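Local coordinates for cytochrome C-type biogenesis protein ccmF (PDB 6ZMQ) that is a membrane-bound heme lyase that binds heme b and probably handles heme for attachment to cytochrome c, at residues E363-L368 / P424-R429; F371-W376 / A414-L419; T272-T277 / T289-F294. All blocks are in the same frame, centred on the assembly; numbering follows the deposited sequence.

Interaction 1: residues E363-L368 / P424-R429. With HEM (protoporphyrin IX containing Fe), chain B.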
# COMPACT_ATOMS: atom_id res chain seq x y z
N GLU A 363 -9.25 -21.18 -14.48
CA GLU A 363 -8.11 -21.48 -13.61
C GLU A 363 -6.78 -21.23 -14.30
O GLU A 363 -5.83 -20.72 -13.68
CB GLU A 363 -8.16 -22.94 -13.15
CG GLU A 363 -9.33 -23.31 -12.30
CD GLU A 363 -10.27 -24.26 -13.03
OE1 GLU A 363 -10.76 -23.87 -14.11
OE2 GLU A 363 -10.54 -25.36 -12.52
N GLY A 364 -6.68 -21.60 -15.58
CA GLY A 364 -5.45 -21.37 -16.33
C GLY A 364 -5.19 -19.90 -16.59
O GLY A 364 -4.04 -19.44 -16.54
N ALA A 365 -6.26 -19.15 -16.86
CA ALA A 365 -6.14 -17.71 -17.04
C ALA A 365 -5.77 -17.01 -15.74
O ALA A 365 -4.90 -16.12 -15.74
CB ALA A 365 -7.44 -17.14 -17.61
N LEU A 366 -6.37 -17.41 -14.61
CA LEU A 366 -6.04 -16.79 -13.33
C LEU A 366 -4.63 -17.16 -12.88
O LEU A 366 -3.92 -16.33 -12.29
CB LEU A 366 -7.02 -17.17 -12.21
CG LEU A 366 -8.51 -16.79 -12.07
CD1 LEU A 366 -8.90 -16.65 -10.59
CD2 LEU A 366 -8.97 -15.60 -12.86
N LEU A 367 -4.20 -18.39 -13.16
CA LEU A 367 -2.87 -18.83 -12.77
C LEU A 367 -1.80 -18.19 -13.63
O LEU A 367 -0.72 -17.84 -13.12
CB LEU A 367 -2.82 -20.36 -12.83
CG LEU A 367 -1.73 -21.27 -12.25
CD1 LEU A 367 -0.47 -21.39 -13.09
CD2 LEU A 367 -1.38 -20.75 -10.86
N LEU A 368 -2.08 -17.99 -14.93
CA LEU A 368 -1.14 -17.27 -15.77
C LEU A 368 -1.10 -15.78 -15.42
O LEU A 368 -0.04 -15.16 -15.50
CB LEU A 368 -1.49 -17.45 -17.26
CG LEU A 368 -0.48 -16.91 -18.28
CD1 LEU A 368 0.93 -17.36 -17.92
CD2 LEU A 368 -0.84 -17.28 -19.71
N PRO A 424 -12.54 -14.36 -16.60
CA PRO A 424 -13.88 -14.69 -16.08
C PRO A 424 -14.96 -15.04 -17.12
O PRO A 424 -16.04 -15.50 -16.74
CB PRO A 424 -14.27 -13.40 -15.33
CG PRO A 424 -13.18 -12.38 -15.73
CD PRO A 424 -11.99 -13.23 -15.86
N LEU A 425 -14.68 -14.86 -18.41
CA LEU A 425 -15.58 -15.29 -19.48
C LEU A 425 -15.28 -16.70 -19.95
O LEU A 425 -15.87 -17.15 -20.94
CB LEU A 425 -15.49 -14.33 -20.66
CG LEU A 425 -16.31 -13.04 -20.63
CD1 LEU A 425 -16.30 -12.39 -22.00
CD2 LEU A 425 -17.74 -13.35 -20.22
N LEU A 426 -14.40 -17.41 -19.25
CA LEU A 426 -14.06 -18.80 -19.48
C LEU A 426 -14.72 -19.67 -18.41
O LEU A 426 -14.85 -19.26 -17.25
CB LEU A 426 -12.55 -19.02 -19.43
CG LEU A 426 -11.70 -18.37 -20.54
CD1 LEU A 426 -10.22 -18.58 -20.27
CD2 LEU A 426 -12.07 -18.95 -21.89
N PRO A 427 -15.17 -20.86 -18.78
CA PRO A 427 -15.70 -21.79 -17.78
C PRO A 427 -14.58 -22.50 -17.02
O PRO A 427 -13.42 -22.51 -17.44
CB PRO A 427 -16.51 -22.79 -18.63
CG PRO A 427 -15.75 -22.83 -19.91
CD PRO A 427 -15.34 -21.39 -20.15
N TRP A 428 -14.95 -23.07 -15.88
CA TRP A 428 -14.00 -23.77 -15.03
C TRP A 428 -13.60 -25.11 -15.65
O TRP A 428 -14.45 -25.84 -16.18
CB TRP A 428 -14.62 -24.03 -13.65
CG TRP A 428 -14.91 -22.85 -12.74
CD1 TRP A 428 -16.14 -22.44 -12.31
CD2 TRP A 428 -13.96 -21.99 -12.09
NE1 TRP A 428 -16.01 -21.36 -11.46
CE2 TRP A 428 -14.69 -21.07 -11.31
CE3 TRP A 428 -12.57 -21.89 -12.11
CZ2 TRP A 428 -14.07 -20.07 -10.55
CZ3 TRP A 428 -11.95 -20.90 -11.35
CH2 TRP A 428 -12.70 -20.01 -10.58
N ARG A 429 -12.29 -25.43 -15.53
CA ARG A 429 -11.57 -26.65 -15.97
C ARG A 429 -12.04 -27.21 -17.32
O ARG A 429 -12.54 -28.33 -17.43
CB ARG A 429 -11.57 -27.76 -14.91
CG ARG A 429 -10.25 -28.56 -15.04
CD ARG A 429 -9.64 -29.17 -13.79
NE ARG A 429 -8.57 -30.10 -14.19
CZ ARG A 429 -7.97 -30.98 -13.39
NH1 ARG A 429 -8.33 -31.09 -12.12
NH2 ARG A 429 -7.02 -31.76 -13.87
CHA HEM B . -11.86 -10.98 -8.21
CHB HEM B . -9.92 -12.42 -12.47
CHC HEM B . -6.53 -8.88 -12.11
CHD HEM B . -8.81 -7.24 -8.13
C1A HEM B . -11.59 -11.64 -9.39
C2A HEM B . -12.32 -12.78 -9.82
C3A HEM B . -11.78 -13.19 -11.01
C4A HEM B . -10.72 -12.33 -11.34
CMA HEM B . -12.23 -14.36 -11.84
CAA HEM B . -13.49 -13.44 -9.11
CBA HEM B . -14.80 -12.67 -9.33
CGA HEM B . -15.20 -12.68 -10.79
O1A HEM B . -15.29 -11.60 -11.41
O2A HEM B . -15.44 -13.77 -11.36
C1B HEM B . -8.82 -11.57 -12.70
C2B HEM B . -7.88 -11.78 -13.73
C3B HEM B . -6.93 -10.81 -13.64
C4B HEM B . -7.29 -9.99 -12.49
CMB HEM B . -7.92 -12.86 -14.76
CAB HEM B . -5.75 -10.61 -14.50
CBB HEM B . -4.49 -11.18 -13.95
C1C HEM B . -6.91 -8.09 -11.05
C2C HEM B . -6.38 -6.83 -10.75
C3C HEM B . -7.04 -6.40 -9.63
C4C HEM B . -7.98 -7.37 -9.23
CMC HEM B . -5.30 -6.08 -11.48
CAC HEM B . -6.80 -5.13 -8.97
CBC HEM B . -7.69 -3.97 -9.24
C1D HEM B . -9.81 -8.15 -7.75
C2D HEM B . -10.61 -8.06 -6.52
C3D HEM B . -11.47 -9.11 -6.52
C4D HEM B . -11.19 -9.82 -7.79
CMD HEM B . -10.48 -7.02 -5.44
CAD HEM B . -12.50 -9.46 -5.46
CBD HEM B . -11.99 -10.66 -4.65
CGD HEM B . -12.85 -11.03 -3.47
O1D HEM B . -13.60 -12.04 -3.51
O2D HEM B . -12.81 -10.35 -2.44
NA HEM B . -10.60 -11.40 -10.33
NB HEM B . -8.41 -10.50 -11.98
NC HEM B . -7.89 -8.39 -10.15
ND HEM B . -10.21 -9.19 -8.44
FE HEM B . -9.40 -9.78 -10.28
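Glu363 reaches from its helix to the backbone of Arg429, and its side chain meets Trp428 on the way. From CB the chain leaves the helix with CG beside the backbone N and anti to the carbonyl carbon; the nearest partner of CG across the contact is Trp428 CE3, at 3.5 Å. The chain then bends at chi2 (112°), which carries CD past the benzo rim of the indole. The carboxylate stands almost perpendicular to that ring, with OE1 in the ring plane at its edge, 3.3 Å from Trp428 CE3. Beyond it, Arg429 N donates to the syn lone pair of OE1 over 2.6 Å, a nearly straight bond at 167°. These contacts tie the start of transmembrane helix 362-384 to the loop that follows helix 402-422, where the chain has left regular structure. The other oxygen, OE2, lies alongside the Arg429 aliphatic chain, 3.5 Å from CB, and forms a salt bridge with Arg284 of helix 266-284. The indole of Trp428 also has a cation-pi partner in Arg362. Further along the helix, Ala365 CB meets Leu426 CD1 at 4.1 Å, a purely apolar touch. Leu366 turns to the heme, where its CD2 stands 3.3 Å from meso carbon CHB.

Interaction 2: residues F371-W376 / A414-L419. With HEM (protoporphyrin IX containing Fe), chain B.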
# COMPACT_ATOMS: atom_id res chain seq x y z
N PHE A 371 0.99 -15.63 -12.43
CA PHE A 371 2.36 -15.75 -12.91
C PHE A 371 2.88 -14.44 -13.48
O PHE A 371 4.07 -14.14 -13.36
CB PHE A 371 2.47 -16.85 -13.96
CG PHE A 371 3.00 -18.15 -13.44
CD1 PHE A 371 4.29 -18.22 -12.93
CD2 PHE A 371 2.23 -19.30 -13.50
CE1 PHE A 371 4.79 -19.43 -12.46
CE2 PHE A 371 2.72 -20.51 -13.04
CZ PHE A 371 4.01 -20.57 -12.51
N PHE A 372 2.00 -13.68 -14.13
CA PHE A 372 2.39 -12.37 -14.67
C PHE A 372 2.67 -11.37 -13.55
O PHE A 372 3.62 -10.58 -13.64
CB PHE A 372 1.28 -11.84 -15.58
CG PHE A 372 1.42 -12.24 -17.03
CD1 PHE A 372 1.91 -13.49 -17.40
CD2 PHE A 372 1.05 -11.35 -18.04
CE1 PHE A 372 2.02 -13.85 -18.73
CE2 PHE A 372 1.17 -11.70 -19.37
CZ PHE A 372 1.66 -12.96 -19.71
N PHE A 373 1.86 -11.41 -12.48
CA PHE A 373 2.08 -10.56 -11.31
C PHE A 373 3.39 -10.93 -10.60
O PHE A 373 4.19 -10.04 -10.26
CB PHE A 373 0.91 -10.70 -10.34
CG PHE A 373 -0.29 -9.86 -10.68
CD1 PHE A 373 -0.21 -8.48 -10.69
CD2 PHE A 373 -1.51 -10.46 -10.96
CE1 PHE A 373 -1.32 -7.71 -11.00
CE2 PHE A 373 -2.62 -9.71 -11.28
CZ PHE A 373 -2.52 -8.34 -11.29
N ALA A 374 3.61 -12.23 -10.37
CA ALA A 374 4.83 -12.71 -9.74
C ALA A 374 6.05 -12.46 -10.61
O ALA A 374 7.13 -12.14 -10.09
CB ALA A 374 4.70 -14.21 -9.44
N GLY A 375 5.90 -12.57 -11.93
CA GLY A 375 6.99 -12.24 -12.83
C GLY A 375 7.33 -10.77 -12.85
O GLY A 375 8.49 -10.39 -12.98
N TRP A 376 6.31 -9.92 -12.71
CA TRP A 376 6.52 -8.48 -12.60
C TRP A 376 7.30 -8.12 -11.33
O TRP A 376 8.27 -7.35 -11.39
CB TRP A 376 5.16 -7.77 -12.65
CG TRP A 376 5.16 -6.28 -12.94
CD1 TRP A 376 6.24 -5.45 -12.99
CD2 TRP A 376 4.02 -5.46 -13.23
NE1 TRP A 376 5.84 -4.17 -13.27
CE2 TRP A 376 4.47 -4.15 -13.43
CE3 TRP A 376 2.65 -5.71 -13.34
CZ2 TRP A 376 3.61 -3.12 -13.73
CZ3 TRP A 376 1.80 -4.67 -13.63
CH2 TRP A 376 2.28 -3.41 -13.83
N ALA A 414 0.01 -4.81 -20.22
CA ALA A 414 -0.86 -5.20 -21.33
C ALA A 414 -1.36 -6.64 -21.17
O ALA A 414 -2.54 -6.93 -21.44
CB ALA A 414 -0.13 -5.03 -22.65
N GLY A 415 -0.50 -7.53 -20.68
CA GLY A 415 -0.89 -8.91 -20.48
C GLY A 415 -1.90 -9.12 -19.36
O GLY A 415 -2.84 -9.90 -19.53
N ILE A 416 -1.74 -8.41 -18.23
CA ILE A 416 -2.74 -8.57 -17.17
C ILE A 416 -4.04 -7.87 -17.53
O ILE A 416 -5.13 -8.35 -17.18
CB ILE A 416 -2.21 -8.14 -15.79
CG1 ILE A 416 -1.93 -6.64 -15.66
CG2 ILE A 416 -0.98 -8.95 -15.44
CD1 ILE A 416 -1.35 -6.27 -14.32
N LEU A 417 -3.97 -6.74 -18.26
CA LEU A 417 -5.20 -6.08 -18.69
C LEU A 417 -5.94 -6.88 -19.76
O LEU A 417 -7.16 -6.76 -19.88
CB LEU A 417 -4.91 -4.68 -19.23
CG LEU A 417 -4.73 -3.53 -18.25
CD1 LEU A 417 -4.41 -2.27 -19.04
CD2 LEU A 417 -5.90 -3.32 -17.28
N LEU A 418 -5.23 -7.73 -20.50
CA LEU A 418 -5.87 -8.64 -21.44
C LEU A 418 -6.47 -9.85 -20.72
O LEU A 418 -7.61 -10.25 -21.00
CB LEU A 418 -4.84 -9.08 -22.49
CG LEU A 418 -4.87 -8.42 -23.88
CD1 LEU A 418 -3.65 -8.83 -24.69
CD2 LEU A 418 -6.12 -8.78 -24.64
N LEU A 419 -5.71 -10.42 -19.78
CA LEU A 419 -6.12 -11.65 -19.10
C LEU A 419 -7.30 -11.41 -18.17
O LEU A 419 -8.15 -12.29 -18.00
CB LEU A 419 -4.94 -12.23 -18.35
CG LEU A 419 -4.09 -13.16 -19.21
CD1 LEU A 419 -2.63 -13.18 -18.75
CD2 LEU A 419 -4.67 -14.55 -19.18
CHA HEM B . -11.86 -10.98 -8.21
CHB HEM B . -9.92 -12.42 -12.47
CHC HEM B . -6.53 -8.88 -12.11
CHD HEM B . -8.81 -7.24 -8.13
C1A HEM B . -11.59 -11.64 -9.39
C2A HEM B . -12.32 -12.78 -9.82
C3A HEM B . -11.78 -13.19 -11.01
C4A HEM B . -10.72 -12.33 -11.34
CMA HEM B . -12.23 -14.36 -11.84
CAA HEM B . -13.49 -13.44 -9.11
CBA HEM B . -14.80 -12.67 -9.33
CGA HEM B . -15.20 -12.68 -10.79
O1A HEM B . -15.29 -11.60 -11.41
O2A HEM B . -15.44 -13.77 -11.36
C1B HEM B . -8.82 -11.57 -12.70
C2B HEM B . -7.88 -11.78 -13.73
C3B HEM B . -6.93 -10.81 -13.64
C4B HEM B . -7.29 -9.99 -12.49
CMB HEM B . -7.92 -12.86 -14.76
CAB HEM B . -5.75 -10.61 -14.50
CBB HEM B . -4.49 -11.18 -13.95
C1C HEM B . -6.91 -8.09 -11.05
C2C HEM B . -6.38 -6.83 -10.75
C3C HEM B . -7.04 -6.40 -9.63
C4C HEM B . -7.98 -7.37 -9.23
CMC HEM B . -5.30 -6.08 -11.48
CAC HEM B . -6.80 -5.13 -8.97
CBC HEM B . -7.69 -3.97 -9.24
C1D HEM B . -9.81 -8.15 -7.75
C2D HEM B . -10.61 -8.06 -6.52
C3D HEM B . -11.47 -9.11 -6.52
C4D HEM B . -11.19 -9.82 -7.79
CMD HEM B . -10.48 -7.02 -5.44
CAD HEM B . -12.50 -9.46 -5.46
CBD HEM B . -11.99 -10.66 -4.65
CGD HEM B . -12.85 -11.03 -3.47
O1D HEM B . -13.60 -12.04 -3.51
O2D HEM B . -12.81 -10.35 -2.44
NA HEM B . -10.60 -11.40 -10.33
NB HEM B . -8.41 -10.50 -11.98
NC HEM B . -7.89 -8.39 -10.15
ND HEM B . -10.21 -9.19 -8.44
FE HEM B . -9.40 -9.78 -10.28
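Trp376 N donates to Phe372 O over 2.9 Å, and this bond, one helical turn long, belongs to the face of the helix from which Phe372 and Trp376 both start toward segment 414-419. The contact is an antiparallel pair of transmembrane helices, 362-384 against 402-422: the local axes come within 10.2 Å of each other, with their N-to-C directions 162° apart. Its chemistry is apolar side-chain packing. Ile416 is the central wedge, and its two branches go separate ways. CG2, anti to the carbonyl carbon, touches Phe372 CB at 3.7 Å and also lies over a face of the Phe373 ring. CG1 takes the crowded position between backbone N and carbonyl carbon (chi1 67°), and with chi2 extended CD1 is carried deep among the aromatics. There it meets Phe373 CE1 at 3.6 Å. It also comes 3.6 Å from Trp376 CZ3, this time at the edge of the indole and in its plane. The Phe372 ring is approached from two directions. Leu419 CD1 makes a CH-pi contact over one face, 4.2 Å from the ring centroid and 15° off the normal. Gly415 CA lies at the ring's edge, near its plane and 3.6 Å from Phe372 CE2, with no side chain between the helix backbone and that atom. A bound phosphatidylethanolamine touches Ile416 and a dodecyl maltoside touches Trp376, whose indole also stacks edge-to-face with Phe265. On the heme side, the carbonyl oxygens of Ile416 and Leu419 lie against substituents of the porphyrin. Phe373 forms part of the same pocket wall and lies close to the axial ligand His276. Its CE2 touches the vinyl carbon CBB of the heme, while the porphyrin methyl CMC sits in the plane of the phenyl ring, 3.6 Å from Phe373 CZ.

Interaction 3: residues T272-T277 / T289-F294. With HEM (protoporphyrin IX containing Fe), chain B.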
# COMPACT_ATOMS: atom_id res chain seq x y z
N THR A 272 -1.78 -9.50 -4.77
CA THR A 272 -2.83 -9.55 -5.80
C THR A 272 -2.82 -10.94 -6.39
O THR A 272 -3.86 -11.54 -6.53
CB THR A 272 -2.49 -8.66 -6.97
OG1 THR A 272 -2.42 -7.44 -6.27
CG2 THR A 272 -3.64 -8.54 -7.94
N ALA A 273 -1.65 -11.47 -6.68
CA ALA A 273 -1.60 -12.82 -7.25
C ALA A 273 -2.17 -13.78 -6.23
O ALA A 273 -2.95 -14.65 -6.54
CB ALA A 273 -0.17 -13.13 -7.54
N PHE A 274 -1.81 -13.55 -4.99
CA PHE A 274 -2.28 -14.42 -3.90
C PHE A 274 -3.79 -14.32 -3.78
O PHE A 274 -4.40 -15.31 -3.66
CB PHE A 274 -1.60 -14.02 -2.61
CG PHE A 274 -2.22 -14.61 -1.39
CD1 PHE A 274 -2.38 -15.95 -1.29
CD2 PHE A 274 -2.66 -13.80 -0.38
CE1 PHE A 274 -2.95 -16.47 -0.16
CE2 PHE A 274 -3.24 -14.32 0.75
CZ PHE A 274 -3.38 -15.66 0.86
N LEU A 275 -4.36 -13.15 -3.93
CA LEU A 275 -5.82 -12.98 -3.81
C LEU A 275 -6.53 -13.86 -4.84
O LEU A 275 -7.47 -14.55 -4.50
CB LEU A 275 -6.07 -11.50 -4.05
CG LEU A 275 -7.37 -10.96 -3.54
CD1 LEU A 275 -7.38 -9.47 -3.60
CD2 LEU A 275 -8.48 -11.48 -4.38
N HIS A 276 -6.08 -13.80 -6.08
CA HIS A 276 -6.64 -14.63 -7.16
C HIS A 276 -6.41 -16.12 -6.89
O HIS A 276 -7.31 -16.85 -7.14
CB HIS A 276 -6.11 -14.13 -8.51
CG HIS A 276 -6.69 -12.84 -8.97
ND1 HIS A 276 -6.75 -11.75 -8.18
CD2 HIS A 276 -7.23 -12.47 -10.13
CE1 HIS A 276 -7.31 -10.78 -8.83
NE2 HIS A 276 -7.63 -11.19 -10.01
N THR A 277 -5.24 -16.57 -6.42
CA THR A 277 -5.05 -18.00 -6.18
C THR A 277 -5.91 -18.44 -5.00
O THR A 277 -6.38 -19.55 -5.00
CB THR A 277 -3.58 -18.36 -6.39
OG1 THR A 277 -2.85 -17.85 -5.29
CG2 THR A 277 -3.03 -17.68 -7.60
N THR A 289 -0.42 -25.14 -3.51
CA THR A 289 1.02 -24.95 -3.58
C THR A 289 1.38 -23.49 -3.85
O THR A 289 2.17 -22.87 -3.10
CB THR A 289 1.59 -25.83 -4.71
OG1 THR A 289 1.21 -27.19 -4.50
CG2 THR A 289 3.10 -25.73 -4.78
N TRP A 290 0.75 -22.90 -4.87
CA TRP A 290 1.01 -21.51 -5.21
C TRP A 290 0.41 -20.57 -4.19
O TRP A 290 0.91 -19.46 -4.02
CB TRP A 290 0.46 -21.20 -6.60
CG TRP A 290 1.26 -21.84 -7.68
CD1 TRP A 290 0.82 -22.76 -8.58
CD2 TRP A 290 2.65 -21.60 -7.99
NE1 TRP A 290 1.84 -23.13 -9.42
CE2 TRP A 290 2.97 -22.43 -9.08
CE3 TRP A 290 3.65 -20.78 -7.46
CZ2 TRP A 290 4.24 -22.47 -9.64
CZ3 TRP A 290 4.91 -20.81 -8.01
CH2 TRP A 290 5.19 -21.64 -9.10
N ASN A 291 -0.63 -21.01 -3.48
CA ASN A 291 -1.22 -20.17 -2.45
C ASN A 291 -0.32 -20.06 -1.24
O ASN A 291 -0.14 -18.95 -0.73
CB ASN A 291 -2.56 -20.72 -2.01
CG ASN A 291 -3.67 -20.01 -2.68
OD1 ASN A 291 -3.71 -18.80 -2.66
ND2 ASN A 291 -4.60 -20.76 -3.28
N PHE A 292 0.27 -21.18 -0.81
CA PHE A 292 1.26 -21.19 0.26
C PHE A 292 2.47 -20.34 -0.12
O PHE A 292 2.92 -19.50 0.68
CB PHE A 292 1.70 -22.63 0.55
CG PHE A 292 0.69 -23.46 1.30
CD1 PHE A 292 -0.04 -22.93 2.36
CD2 PHE A 292 0.50 -24.81 0.98
CE1 PHE A 292 -0.95 -23.70 3.07
CE2 PHE A 292 -0.44 -25.57 1.66
CZ PHE A 292 -1.16 -25.02 2.71
N ALA A 293 2.96 -20.51 -1.36
CA ALA A 293 4.07 -19.72 -1.88
C ALA A 293 3.75 -18.23 -1.90
O ALA A 293 4.54 -17.40 -1.43
CB ALA A 293 4.44 -20.20 -3.29
N PHE A 294 2.55 -17.87 -2.39
CA PHE A 294 2.21 -16.47 -2.56
C PHE A 294 1.94 -15.78 -1.22
O PHE A 294 2.29 -14.61 -1.07
CB PHE A 294 1.02 -16.31 -3.49
CG PHE A 294 1.37 -16.44 -4.95
CD1 PHE A 294 2.62 -16.06 -5.40
CD2 PHE A 294 0.44 -16.91 -5.87
CE1 PHE A 294 2.96 -16.18 -6.74
CE2 PHE A 294 0.77 -17.03 -7.22
CZ PHE A 294 2.03 -16.67 -7.65
CHA HEM B . -11.86 -10.98 -8.21
CHB HEM B . -9.92 -12.42 -12.47
CHC HEM B . -6.53 -8.88 -12.11
CHD HEM B . -8.81 -7.24 -8.13
C1A HEM B . -11.59 -11.64 -9.39
C2A HEM B . -12.32 -12.78 -9.82
C3A HEM B . -11.78 -13.19 -11.01
C4A HEM B . -10.72 -12.33 -11.34
CMA HEM B . -12.23 -14.36 -11.84
CAA HEM B . -13.49 -13.44 -9.11
CBA HEM B . -14.80 -12.67 -9.33
CGA HEM B . -15.20 -12.68 -10.79
O1A HEM B . -15.29 -11.60 -11.41
O2A HEM B . -15.44 -13.77 -11.36
C1B HEM B . -8.82 -11.57 -12.70
C2B HEM B . -7.88 -11.78 -13.73
C3B HEM B . -6.93 -10.81 -13.64
C4B HEM B . -7.29 -9.99 -12.49
CMB HEM B . -7.92 -12.86 -14.76
CAB HEM B . -5.75 -10.61 -14.50
CBB HEM B . -4.49 -11.18 -13.95
C1C HEM B . -6.91 -8.09 -11.05
C2C HEM B . -6.38 -6.83 -10.75
C3C HEM B . -7.04 -6.40 -9.63
C4C HEM B . -7.98 -7.37 -9.23
CMC HEM B . -5.30 -6.08 -11.48
CAC HEM B . -6.80 -5.13 -8.97
CBC HEM B . -7.69 -3.97 -9.24
C1D HEM B . -9.81 -8.15 -7.75
C2D HEM B . -10.61 -8.06 -6.52
C3D HEM B . -11.47 -9.11 -6.52
C4D HEM B . -11.19 -9.82 -7.79
CMD HEM B . -10.48 -7.02 -5.44
CAD HEM B . -12.50 -9.46 -5.46
CBD HEM B . -11.99 -10.66 -4.65
CGD HEM B . -12.85 -11.03 -3.47
O1D HEM B . -13.60 -12.04 -3.51
O2D HEM B . -12.81 -10.35 -2.44
NA HEM B . -10.60 -11.40 -10.33
NB HEM B . -8.41 -10.50 -11.98
NC HEM B . -7.89 -8.39 -10.15
ND HEM B . -10.21 -9.19 -8.44
FE HEM B . -9.40 -9.78 -10.28
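Asn291 grips Thr277 twice through one amide, joining a side chain of helix 288-307 to both the backbone and the hydroxyl of helix 266-284. The two helices form an antiparallel hairpin within the transmembrane bundle; their local axes approach to 9.1 Å, with N-to-C directions 150° apart. Asn291 ND2 donates to Thr277 O over 2.8 Å, a fairly straight bond at 162°. The carbonyl lies close to the amide plane, although the donor sits above the carbonyl's own plane rather than on a lone pair. In return, Thr277 OG1 donates to Asn291 OD1 at 2.9 Å, again from above the acceptor's plane. The pairing gives buried polar groups partners inside an otherwise apolar interface. A leucine in place of Asn291 would probably leave the Thr277 hydroxyl without its acceptor and undo the side-chain tie between the helices. The tight part continues around Phe294. Its CB meets Phe274 CB at 3.6 Å, and Ala273 CB rests over the ring centre, 4.1 Å from the centroid and 12° off the normal, a CH-pi contact. Thr277 OG1 lies at the edge of that same ring. The Phe274 ring stands nearly perpendicular to the Asn291 amide, with CD1 3.4 Å from OD1. The looser margin is at Trp290, which is only partly buried: its indole leads away from the partner segment, toward Phe371, and Trp290 O stays 4.3 Å from Thr277 OG1. From the other side of helix 266-284, His276 reaches the heme. Its ND1 makes a weak hydrogen bond to Thr272 O one turn back; His510 is the other axial ligand, and His276 NE2 coordinates the heme iron at 2.3 Å.

Interaction 3 is the most buried of the three; interactions 1 and 2 are partly buried, and only interaction 1 has exposed residues among those that touch. Their chemistry differs accordingly: a neutral amide-hydroxyl pair sits inside interaction 3, interaction 2 is apolar and aromatic, and interaction 1 places a carboxylate at a helix start beside a loop. Helix 362-384 is shared by interactions 1 and 2, which meet where Ala365 O packs 3.8 Å from Leu419 CD2. The same helix also packs against interaction 3, with Phe373 CB 3.9 Å from Ala273 CB. All three segment pairs touch the one heme, but interaction 3 alone supplies an iron ligand.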